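YkuI protein (Bacillus subtilis, PDB 2BAS) probably hydrolyses the second messenger cyclic di-GMP through its EAL domain, which is joined to a C-terminal domain associated with signalling. Local coordinates at residues L117-H122 with I156-H161; P372-N377 with Y414-L419; D391-L396 with E400-F405. All blocks are in the same frame, centred on the assembly; numbering follows the deposited sequence.

Overall arrangement
Contact 1 belongs to the EAL domain, whereas contacts 2 and 3 share the C-terminal domain on the opposite side of the chain's centre, the centre of contact 1 lying about 47 and 44 Å from theirs. Contact 1 is a partly buried meeting of helix 156-167 with the chain that follows Leu118, apolar inside and polar at its rim. Contact 2 is wholly buried and purely aromatic, setting a helix on the antiparallel sheet. Contact 3, partly buried, joins two strands of that sheet by backbone hydrogen bonds and adds polar side chains, some tied to the second subunit. Contacts 2 and 3 touch through neighbouring strands 413-419 and 401-409, contact 3 nested within the loop that contact 2 closes.

Contact 1: L117-H122 with I156-H161; sequences LLMLDH and IEQLYH
Met119, a selenomethionine next after Leu118 in the chain, reaches across to Gln158 and Leu159 on helix 156-167. Its CG lies anti to the backbone N (chi1 -152°), and a bend at chi2 then carries SE and CE over to the helix. SE rests against the isobutyl end of Leu159, 4.2 Å from CD1 of that residue. The methyl goes further and meets Gln158 at two points: Met119 CE is 3.4 Å from Gln158 CG and similarly near the backbone O of the same residue. The two long side chains cross at about a right angle.

Three residues on, His122 closes the segment. Its imidazole presents an edge to the Gln158 amide, and His122 CE1 lies 3.3 Å from Gln158 NE2. That nitrogen sits near the ring plane, and with the ring and amide planes 60° apart the groups do not stack; no hydrogen bond links the segments.

Met119 and Leu159 both also pack on Phe152, in the loop leading into helix 156-167, and Met119 touches Met162 one turn further along that helix. The pair thus bridges the connections that follow strands 108-112 and 143-147, parallel neighbours in the alpha/beta barrel of the EAL domain.

Contact 2: P372-N377 with Y414-L419; sequences PYFLEN and YLFIDL
Phe374 begins helix 374-384, directly after the N-cap residue Tyr373, while Phe416 lies within the extended strand 413-419. Tyr373 has a positive phi of 81°, and its carbonyl O accepts the first-turn bond from Asn377 N at 2.8 Å. The backbones stay well apart at the point of contact, the CA atoms of Phe374 and Phe416 being 11.1 Å from each other, and no hydrogen bond passes between them. The gap is spanned by the two phenyl groups alone.

Phe374 holds its CG anti to the backbone N (chi1 -173°), which swings the ring off the helix toward the sheet. Phe416 projects from the strand toward the helix. They meet at their outer carbons: Phe374 CE1 is 3.8 Å from Phe416 CZ, and Phe374 CZ is 4.0 Å from the same atom. The planes differ by only 24°, but the rings are slid so far past one another, with centroids 5.6 Å apart, that they scarcely overlap.

Phe416 also meets the ring of Tyr337 on the adjoining strand 335-340, and Tyr414 packs on Ile378 and Met381 of the helix. Leu415 and Ile417 face the other way, onto the long helix 271-311. Helix 374-384 packed on one face of an antiparallel sheet, with strand 413-419 between 335-340 and 401-409 and the long helix 271-311 on the other face, is consistent with a PAS-like sensory fold.

Contact 3: D391-L396 with E400-F405; sequences DLYSDL and EMIRTF
Tyr393 and Ile402 form an antiparallel hydrogen-bonded pair. Ile402 N donates to Tyr393 O at 2.9 Å, and Tyr393 N returns a longer bond of 3.2 Å to Ile402 O. Toward the turn, Asp395 N gives a third bond to Glu400 O, also 2.9 Å. The intervening pair of Ser394 and Met401 is non-hydrogen-bonded.

Tyr393 CG sits between its backbone N and carbonyl carbon (chi1 75°), bringing the ring beneath Ile402, whose CG1 makes a CH-pi contact 4.2 Å from the ring centroid. The phenol O lies near Thr404 OG1, but at a separation too short to be trusted. Arg371 NH2 hydrogen-bonds to Tyr393 OH as well, and Asp418 OD1 to Thr404 OG1. Asp395 is held through OD1 by Thr398 N and through OD2 by a salt bridge to Arg335, while Glu400 OE1 takes Tyr421 N.

Leu392 CG covers one face of the Arg403 guanidinium, 3.6 Å from NH1 of that arginine, whose NE is hydrogen-bonded to Ser390 O. Asp391 makes salt bridges with Arg224 and Lys225 of the second subunit; this Lys225 NZ also hydrogen-bonds to Leu392 O, and the same Arg224 makes a cation-pi contact with Tyr393.

Strand 388-394 is the outermost strand at this end of the sheet within the chain; backbone hydrogen bonds joining Arg403 to Leu419 and Phe405 to Ile417 tie its hairpin partner 401-409 to strand 413-419.

Contact 1: L117-H122 with I156-H161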
loop_
_atom_site.group_PDB
_atom_site.type_symbol
_atom_site.label_atom_id
_atom_site.label_comp_id
_atom_site.label_asym_id
_atom_site.label_seq_id
_atom_site.Cartn_x
_atom_site.Cartn_y
_atom_site.Cartn_z
ATOM N N LEU A 117 -28.869 4.340 6.599
ATOM C CA LEU A 117 -29.893 4.088 7.628
ATOM C C LEU A 117 -29.409 4.541 8.990
ATOM O O LEU A 117 -30.164 5.128 9.769
ATOM C CB LEU A 117 -30.285 2.610 7.701
ATOM C CG LEU A 117 -30.924 1.956 6.474
ATOM C CD1 LEU A 117 -31.289 0.518 6.794
ATOM C CD2 LEU A 117 -32.154 2.723 5.997
ATOM N N LEU A 118 -28.136 4.275 9.253
ATOM C CA LEU A 118 -27.501 4.608 10.507
ATOM C C LEU A 118 -27.446 6.121 10.719
ATOM O O LEU A 118 -27.740 6.623 11.804
ATOM C CB LEU A 118 -26.098 3.999 10.523
ATOM C CG LEU A 118 -25.397 3.753 11.860
ATOM C CD1 LEU A 118 -26.179 2.786 12.726
ATOM C CD2 LEU A 118 -24.002 3.212 11.604
HETATM N N MSE A 119 -27.111 6.847 9.660
HETATM C CA MSE A 119 -26.875 8.281 9.750
HETATM C C MSE A 119 -28.149 9.136 9.741
HETATM O O MSE A 119 -28.067 10.359 9.841
HETATM C CB MSE A 119 -25.926 8.718 8.633
HETATM C CG MSE A 119 -25.089 9.940 8.985
HETATM SE SE MSE A 119 -23.863 9.601 10.482
HETATM C CE MSE A 119 -23.512 11.415 10.995
ATOM N N LEU A 120 -29.318 8.504 9.627
ATOM C CA LEU A 120 -30.602 9.233 9.677
ATOM C C LEU A 120 -30.863 9.963 11.005
ATOM O O LEU A 120 -31.651 10.913 11.051
ATOM C CB LEU A 120 -31.782 8.309 9.354
ATOM C CG LEU A 120 -31.988 7.840 7.910
ATOM C CD1 LEU A 120 -33.041 6.749 7.865
ATOM C CD2 LEU A 120 -32.367 8.995 6.994
ATOM N N ASP A 121 -30.209 9.502 12.073
ATOM C CA ASP A 121 -30.321 10.110 13.400
ATOM C C ASP A 121 -28.970 10.164 14.108
ATOM O O ASP A 121 -28.918 10.201 15.340
ATOM C CB ASP A 121 -31.363 9.372 14.265
ATOM C CG ASP A 121 -30.892 7.987 14.739
ATOM O OD1 ASP A 121 -31.459 7.498 15.739
ATOM O OD2 ASP A 121 -29.966 7.390 14.136
ATOM N N HIS A 122 -27.891 10.161 13.317
ATOM C CA HIS A 122 -26.504 10.233 13.805
ATOM C C HIS A 122 -26.152 9.064 14.722
ATOM O O HIS A 122 -25.426 9.238 15.710
ATOM C CB HIS A 122 -26.216 11.560 14.523
ATOM C CG HIS A 122 -26.423 12.773 13.672
ATOM N ND1 HIS A 122 -25.384 13.434 13.052
ATOM C CD2 HIS A 122 -27.549 13.457 13.352
ATOM C CE1 HIS A 122 -25.861 14.468 12.381
ATOM N NE2 HIS A 122 -27.172 14.506 12.548
ATOM N N ILE A 156 -19.132 12.724 4.102
ATOM C CA ILE A 156 -18.237 11.639 4.515
ATOM C C ILE A 156 -17.542 11.832 5.876
ATOM O O ILE A 156 -17.372 10.869 6.632
ATOM C CB ILE A 156 -17.213 11.267 3.405
ATOM C CG1 ILE A 156 -16.672 9.855 3.634
ATOM C CG2 ILE A 156 -16.090 12.305 3.296
ATOM C CD1 ILE A 156 -17.697 8.761 3.418
ATOM N N GLU A 157 -17.152 13.066 6.188
ATOM C CA GLU A 157 -16.502 13.338 7.471
ATOM C C GLU A 157 -17.525 13.412 8.614
ATOM O O GLU A 157 -17.161 13.376 9.789
ATOM C CB GLU A 157 -15.580 14.570 7.390
ATOM C CG GLU A 157 -14.393 14.353 6.415
ATOM C CD GLU A 157 -13.179 15.251 6.674
ATOM O OE1 GLU A 157 -12.047 14.710 6.689
ATOM O OE2 GLU A 157 -13.347 16.482 6.854
ATOM N N GLN A 158 -18.803 13.490 8.249
ATOM C CA GLN A 158 -19.901 13.441 9.202
ATOM C C GLN A 158 -20.049 12.006 9.732
ATOM O O GLN A 158 -20.275 11.795 10.926
ATOM C CB GLN A 158 -21.199 13.914 8.532
ATOM C CG GLN A 158 -22.369 14.217 9.471
ATOM C CD GLN A 158 -22.323 15.607 10.084
ATOM O OE1 GLN A 158 -21.327 16.325 9.975
ATOM N NE2 GLN A 158 -23.418 15.995 10.735
ATOM N N LEU A 159 -19.916 11.028 8.836
ATOM C CA LEU A 159 -19.975 9.622 9.204
ATOM C C LEU A 159 -18.815 9.246 10.119
ATOM O O LEU A 159 -19.000 8.543 11.113
ATOM C CB LEU A 159 -19.953 8.737 7.954
ATOM C CG LEU A 159 -19.978 7.213 8.138
ATOM C CD1 LEU A 159 -21.280 6.741 8.775
ATOM C CD2 LEU A 159 -19.776 6.516 6.813
ATOM N N TYR A 160 -17.624 9.728 9.772
ATOM C CA TYR A 160 -16.401 9.436 10.518
ATOM C C TYR A 160 -16.458 10.075 11.894
ATOM O O TYR A 160 -15.831 9.597 12.840
ATOM C CB TYR A 160 -15.179 9.927 9.730
ATOM C CG TYR A 160 -14.808 9.062 8.534
ATOM C CD1 TYR A 160 -13.552 9.178 7.928
ATOM C CD2 TYR A 160 -15.694 8.108 8.025
ATOM C CE1 TYR A 160 -13.200 8.381 6.826
ATOM C CE2 TYR A 160 -15.354 7.308 6.935
ATOM C CZ TYR A 160 -14.110 7.448 6.344
ATOM O OH TYR A 160 -13.787 6.654 5.274
ATOM N N HIS A 161 -17.227 11.157 11.985
ATOM C CA HIS A 161 -17.478 11.851 13.239
ATOM C C HIS A 161 -18.230 10.929 14.206
ATOM O O HIS A 161 -17.734 10.670 15.305
ATOM C CB HIS A 161 -18.230 13.165 12.977
ATOM C CG HIS A 161 -18.626 13.911 14.214
ATOM N ND1 HIS A 161 -17.764 14.747 14.888
ATOM C CD2 HIS A 161 -19.804 13.968 14.881
ATOM C CE1 HIS A 161 -18.389 15.278 15.925
ATOM N NE2 HIS A 161 -19.629 14.820 15.944
#

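Contact 2: P372-N377 with Y414-L419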
loop_
_atom_site.group_PDB
_atom_site.type_symbol
_atom_site.label_atom_id
_atom_site.label_comp_id
_atom_site.label_asym_id
_atom_site.label_seq_id
_atom_site.Cartn_x
_atom_site.Cartn_y
_atom_site.Cartn_z
ATOM N N PRO A 372 12.683 3.628 -3.202
ATOM C CA PRO A 372 12.441 2.881 -1.967
ATOM C C PRO A 372 13.491 1.804 -1.764
ATOM O O PRO A 372 13.836 1.095 -2.730
ATOM C CB PRO A 372 11.082 2.216 -2.223
ATOM C CG PRO A 372 10.423 3.077 -3.256
ATOM C CD PRO A 372 11.519 3.601 -4.112
ATOM N N TYR A 373 13.985 1.685 -0.529
ATOM C CA TYR A 373 14.933 0.653 -0.143
ATOM C C TYR A 373 16.398 0.947 -0.504
ATOM O O TYR A 373 17.299 0.177 -0.133
ATOM C CB TYR A 373 14.575 -0.680 -0.817
ATOM C CG TYR A 373 13.208 -1.248 -0.520
ATOM C CD1 TYR A 373 12.706 -1.280 0.779
ATOM C CD2 TYR A 373 12.434 -1.800 -1.546
ATOM C CE1 TYR A 373 11.453 -1.808 1.052
ATOM C CE2 TYR A 373 11.180 -2.336 -1.285
ATOM C CZ TYR A 373 10.701 -2.343 0.019
ATOM O OH TYR A 373 9.460 -2.885 0.292
ATOM N N PHE A 374 16.654 2.019 -1.247
ATOM C CA PHE A 374 17.996 2.222 -1.770
ATOM C C PHE A 374 19.078 2.436 -0.683
ATOM O O PHE A 374 20.115 1.768 -0.699
ATOM C CB PHE A 374 18.025 3.331 -2.833
ATOM C CG PHE A 374 19.355 3.463 -3.518
ATOM C CD1 PHE A 374 19.590 2.839 -4.730
ATOM C CD2 PHE A 374 20.382 4.202 -2.935
ATOM C CE1 PHE A 374 20.826 2.942 -5.363
ATOM C CE2 PHE A 374 21.620 4.315 -3.561
ATOM C CZ PHE A 374 21.838 3.678 -4.777
ATOM N N LEU A 375 18.830 3.355 0.242
ATOM C CA LEU A 375 19.787 3.651 1.307
ATOM C C LEU A 375 19.808 2.528 2.350
ATOM O O LEU A 375 20.832 2.276 2.998
ATOM C CB LEU A 375 19.472 5.019 1.959
ATOM C CG LEU A 375 19.680 6.289 1.108
ATOM C CD1 LEU A 375 19.258 7.558 1.828
ATOM C CD2 LEU A 375 21.130 6.443 0.632
ATOM N N GLU A 376 18.654 1.884 2.505
ATOM C CA GLU A 376 18.453 0.763 3.415
ATOM C C GLU A 376 19.349 -0.390 2.926
ATOM O O GLU A 376 20.067 -1.004 3.711
ATOM C CB GLU A 376 16.962 0.356 3.406
ATOM C CG GLU A 376 16.419 -0.329 4.673
ATOM C CD GLU A 376 15.065 -1.098 4.450
ATOM O OE1 GLU A 376 13.994 -0.611 4.921
ATOM O OE2 GLU A 376 15.074 -2.197 3.810
ATOM N N ASN A 377 19.311 -0.650 1.618
ATOM C CA ASN A 377 20.126 -1.684 0.993
ATOM C C ASN A 377 21.632 -1.474 1.151
ATOM O O ASN A 377 22.360 -2.414 1.483
ATOM C CB ASN A 377 19.750 -1.861 -0.481
ATOM C CG ASN A 377 18.446 -2.610 -0.651
ATOM O OD1 ASN A 377 18.052 -3.368 0.229
ATOM N ND2 ASN A 377 17.767 -2.400 -1.776
ATOM N N TYR A 414 29.137 0.317 -5.195
ATOM C CA TYR A 414 28.047 -0.629 -5.254
ATOM C C TYR A 414 27.664 -0.934 -6.687
ATOM O O TYR A 414 27.609 -0.048 -7.538
ATOM C CB TYR A 414 26.856 -0.145 -4.400
ATOM C CG TYR A 414 27.264 0.033 -2.964
ATOM C CD1 TYR A 414 27.733 1.259 -2.501
ATOM C CD2 TYR A 414 27.253 -1.042 -2.083
ATOM C CE1 TYR A 414 28.167 1.416 -1.183
ATOM C CE2 TYR A 414 27.682 -0.899 -0.758
ATOM C CZ TYR A 414 28.136 0.333 -0.316
ATOM O OH TYR A 414 28.552 0.479 0.995
ATOM N N LEU A 415 27.411 -2.215 -6.926
ATOM C CA LEU A 415 27.158 -2.734 -8.239
ATOM C C LEU A 415 25.702 -3.178 -8.307
ATOM O O LEU A 415 25.179 -3.810 -7.374
ATOM C CB LEU A 415 28.103 -3.906 -8.484
ATOM C CG LEU A 415 28.022 -4.774 -9.740
ATOM C CD1 LEU A 415 28.506 -4.021 -10.982
ATOM C CD2 LEU A 415 28.863 -6.035 -9.500
ATOM N N PHE A 416 25.048 -2.834 -9.414
ATOM C CA PHE A 416 23.664 -3.200 -9.592
ATOM C C PHE A 416 23.509 -3.923 -10.913
ATOM O O PHE A 416 23.997 -3.456 -11.958
ATOM C CB PHE A 416 22.783 -1.966 -9.490
ATOM C CG PHE A 416 22.914 -1.257 -8.180
ATOM C CD1 PHE A 416 23.882 -0.267 -8.001
ATOM C CD2 PHE A 416 22.104 -1.604 -7.111
ATOM C CE1 PHE A 416 24.036 0.369 -6.789
ATOM C CE2 PHE A 416 22.239 -0.975 -5.897
ATOM C CZ PHE A 416 23.200 0.015 -5.730
ATOM N N ILE A 417 22.889 -5.099 -10.841
ATOM C CA ILE A 417 22.650 -5.946 -11.999
ATOM C C ILE A 417 21.158 -6.251 -12.075
ATOM O O ILE A 417 20.622 -6.921 -11.196
ATOM C CB ILE A 417 23.404 -7.262 -11.877
ATOM C CG1 ILE A 417 24.909 -7.018 -11.725
ATOM C CG2 ILE A 417 23.116 -8.128 -13.062
ATOM C CD1 ILE A 417 25.684 -8.252 -11.276
ATOM N N ASP A 418 20.491 -5.747 -13.109
ATOM C CA ASP A 418 19.055 -5.989 -13.301
ATOM C C ASP A 418 18.870 -7.264 -14.099
ATOM O O ASP A 418 19.543 -7.460 -15.105
ATOM C CB ASP A 418 18.393 -4.800 -14.017
ATOM C CG ASP A 418 18.394 -3.516 -13.170
ATOM O OD1 ASP A 418 18.576 -3.598 -11.927
ATOM O OD2 ASP A 418 18.209 -2.418 -13.754
ATOM N N LEU A 419 17.973 -8.139 -13.660
ATOM C CA LEU A 419 17.755 -9.406 -14.377
ATOM C C LEU A 419 16.475 -9.338 -15.217
ATOM O O LEU A 419 15.446 -8.865 -14.741
ATOM C CB LEU A 419 17.678 -10.607 -13.417
ATOM C CG LEU A 419 18.526 -10.771 -12.153
ATOM C CD1 LEU A 419 18.661 -12.245 -11.857
ATOM C CD2 LEU A 419 19.900 -10.163 -12.245
#

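Contact 3: D391-L396 with E400-F405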
loop_
_atom_site.group_PDB
_atom_site.type_symbol
_atom_site.label_atom_id
_atom_site.label_comp_id
_atom_site.label_asym_id
_atom_site.label_seq_id
_atom_site.Cartn_x
_atom_site.Cartn_y
_atom_site.Cartn_z
ATOM N N ASP A 391 13.107 -7.922 -4.371
ATOM C CA ASP A 391 11.863 -8.609 -4.703
ATOM C C ASP A 391 11.423 -8.217 -6.119
ATOM O O ASP A 391 12.069 -7.389 -6.751
ATOM C CB ASP A 391 10.763 -8.268 -3.694
ATOM C CG ASP A 391 10.552 -6.779 -3.532
ATOM O OD1 ASP A 391 11.551 -6.028 -3.374
ATOM O OD2 ASP A 391 9.385 -6.361 -3.513
ATOM N N LEU A 392 10.352 -8.841 -6.615
ATOM C CA LEU A 392 9.803 -8.551 -7.933
ATOM C C LEU A 392 9.216 -7.159 -7.978
ATOM O O LEU A 392 8.320 -6.816 -7.190
ATOM C CB LEU A 392 8.696 -9.539 -8.286
ATOM C CG LEU A 392 9.147 -10.979 -8.532
ATOM C CD1 LEU A 392 7.984 -11.964 -8.328
ATOM C CD2 LEU A 392 9.814 -11.119 -9.905
ATOM N N TYR A 393 9.711 -6.362 -8.911
ATOM C CA TYR A 393 9.145 -5.051 -9.167
ATOM C C TYR A 393 9.196 -4.727 -10.663
ATOM O O TYR A 393 9.893 -5.390 -11.428
ATOM C CB TYR A 393 9.858 -4.009 -8.327
ATOM C CG TYR A 393 11.235 -3.646 -8.813
ATOM C CD1 TYR A 393 11.435 -2.500 -9.594
ATOM C CD2 TYR A 393 12.339 -4.419 -8.474
ATOM C CE1 TYR A 393 12.704 -2.142 -10.040
ATOM C CE2 TYR A 393 13.627 -4.059 -8.907
ATOM C CZ TYR A 393 13.791 -2.921 -9.693
ATOM O OH TYR A 393 15.035 -2.560 -10.145
ATOM N N SER A 394 8.461 -3.708 -11.083
ATOM C CA SER A 394 8.339 -3.402 -12.514
ATOM C C SER A 394 9.402 -2.406 -13.029
ATOM O O SER A 394 9.535 -1.298 -12.499
ATOM C CB SER A 394 6.933 -2.895 -12.786
ATOM O OG SER A 394 6.765 -2.598 -14.152
ATOM N N ASP A 395 10.162 -2.795 -14.051
ATOM C CA ASP A 395 11.199 -1.898 -14.592
ATOM C C ASP A 395 10.555 -0.722 -15.316
ATOM O O ASP A 395 9.767 -0.924 -16.237
ATOM C CB ASP A 395 12.119 -2.641 -15.554
ATOM C CG ASP A 395 13.215 -1.755 -16.113
ATOM O OD1 ASP A 395 13.067 -1.326 -17.266
ATOM O OD2 ASP A 395 14.210 -1.472 -15.408
ATOM N N LEU A 396 10.892 0.502 -14.913
ATOM C CA LEU A 396 10.241 1.695 -15.487
ATOM C C LEU A 396 10.459 1.912 -16.977
ATOM O O LEU A 396 9.565 2.411 -17.666
ATOM C CB LEU A 396 10.574 2.965 -14.707
ATOM C CG LEU A 396 9.551 3.377 -13.641
ATOM C CD1 LEU A 396 9.945 4.716 -13.028
ATOM C CD2 LEU A 396 8.131 3.464 -14.208
ATOM N N GLU A 400 8.584 -4.515 -17.746
ATOM C CA GLU A 400 8.396 -5.906 -17.345
ATOM C C GLU A 400 8.857 -6.120 -15.918
ATOM O O GLU A 400 9.652 -5.345 -15.396
ATOM C CB GLU A 400 9.097 -6.878 -18.309
ATOM C CG GLU A 400 10.594 -6.667 -18.460
ATOM C CD GLU A 400 11.273 -7.755 -19.299
ATOM O OE1 GLU A 400 12.385 -8.178 -18.907
ATOM O OE2 GLU A 400 10.709 -8.185 -20.341
HETATM N N MSE A 401 8.319 -7.165 -15.306
HETATM C CA MSE A 401 8.653 -7.553 -13.955
HETATM C C MSE A 401 10.080 -8.080 -13.940
HETATM O O MSE A 401 10.395 -9.055 -14.644
HETATM C CB MSE A 401 7.681 -8.636 -13.446
HETATM C CG MSE A 401 6.224 -8.179 -13.303
HETATM SE SE MSE A 401 5.967 -6.600 -12.132
HETATM C CE MSE A 401 6.214 -7.466 -10.387
ATOM N N ILE A 402 10.929 -7.440 -13.140
ATOM C CA ILE A 402 12.328 -7.818 -12.998
ATOM C C ILE A 402 12.747 -8.037 -11.514
ATOM O O ILE A 402 11.947 -7.899 -10.575
ATOM C CB ILE A 402 13.242 -6.717 -13.608
ATOM C CG1 ILE A 402 13.023 -5.376 -12.891
ATOM C CG2 ILE A 402 12.946 -6.538 -15.113
ATOM C CD1 ILE A 402 14.252 -4.474 -12.866
ATOM N N ARG A 403 14.011 -8.377 -11.328
ATOM C CA ARG A 403 14.669 -8.365 -10.025
ATOM C C ARG A 403 16.042 -7.749 -10.240
ATOM O O ARG A 403 16.640 -7.940 -11.297
ATOM C CB ARG A 403 14.801 -9.777 -9.450
ATOM C CG ARG A 403 13.560 -10.293 -8.701
ATOM C CD ARG A 403 13.777 -11.730 -8.173
ATOM N NE ARG A 403 13.154 -11.958 -6.866
ATOM C CZ ARG A 403 12.139 -12.784 -6.647
ATOM N NH1 ARG A 403 11.614 -13.464 -7.640
ATOM N NH2 ARG A 403 11.647 -12.937 -5.432
ATOM N N THR A 404 16.512 -6.994 -9.256
ATOM C CA THR A 404 17.830 -6.349 -9.270
ATOM C C THR A 404 18.689 -7.070 -8.249
ATOM O O THR A 404 18.209 -7.384 -7.158
ATOM C CB THR A 404 17.749 -4.865 -8.819
ATOM O OG1 THR A 404 16.939 -4.109 -9.726
ATOM C CG2 THR A 404 19.163 -4.206 -8.716
ATOM N N PHE A 405 19.951 -7.322 -8.596
ATOM C CA PHE A 405 20.918 -7.908 -7.670
ATOM C C PHE A 405 21.980 -6.879 -7.250
ATOM O O PHE A 405 22.653 -6.320 -8.114
ATOM C CB PHE A 405 21.588 -9.133 -8.283
ATOM C CG PHE A 405 22.529 -9.815 -7.353
ATOM C CD1 PHE A 405 22.062 -10.766 -6.445
ATOM C CD2 PHE A 405 23.883 -9.486 -7.346
ATOM C CE1 PHE A 405 22.930 -11.392 -5.564
ATOM C CE2 PHE A 405 24.763 -10.116 -6.457
ATOM C CZ PHE A 405 24.285 -11.062 -5.567
#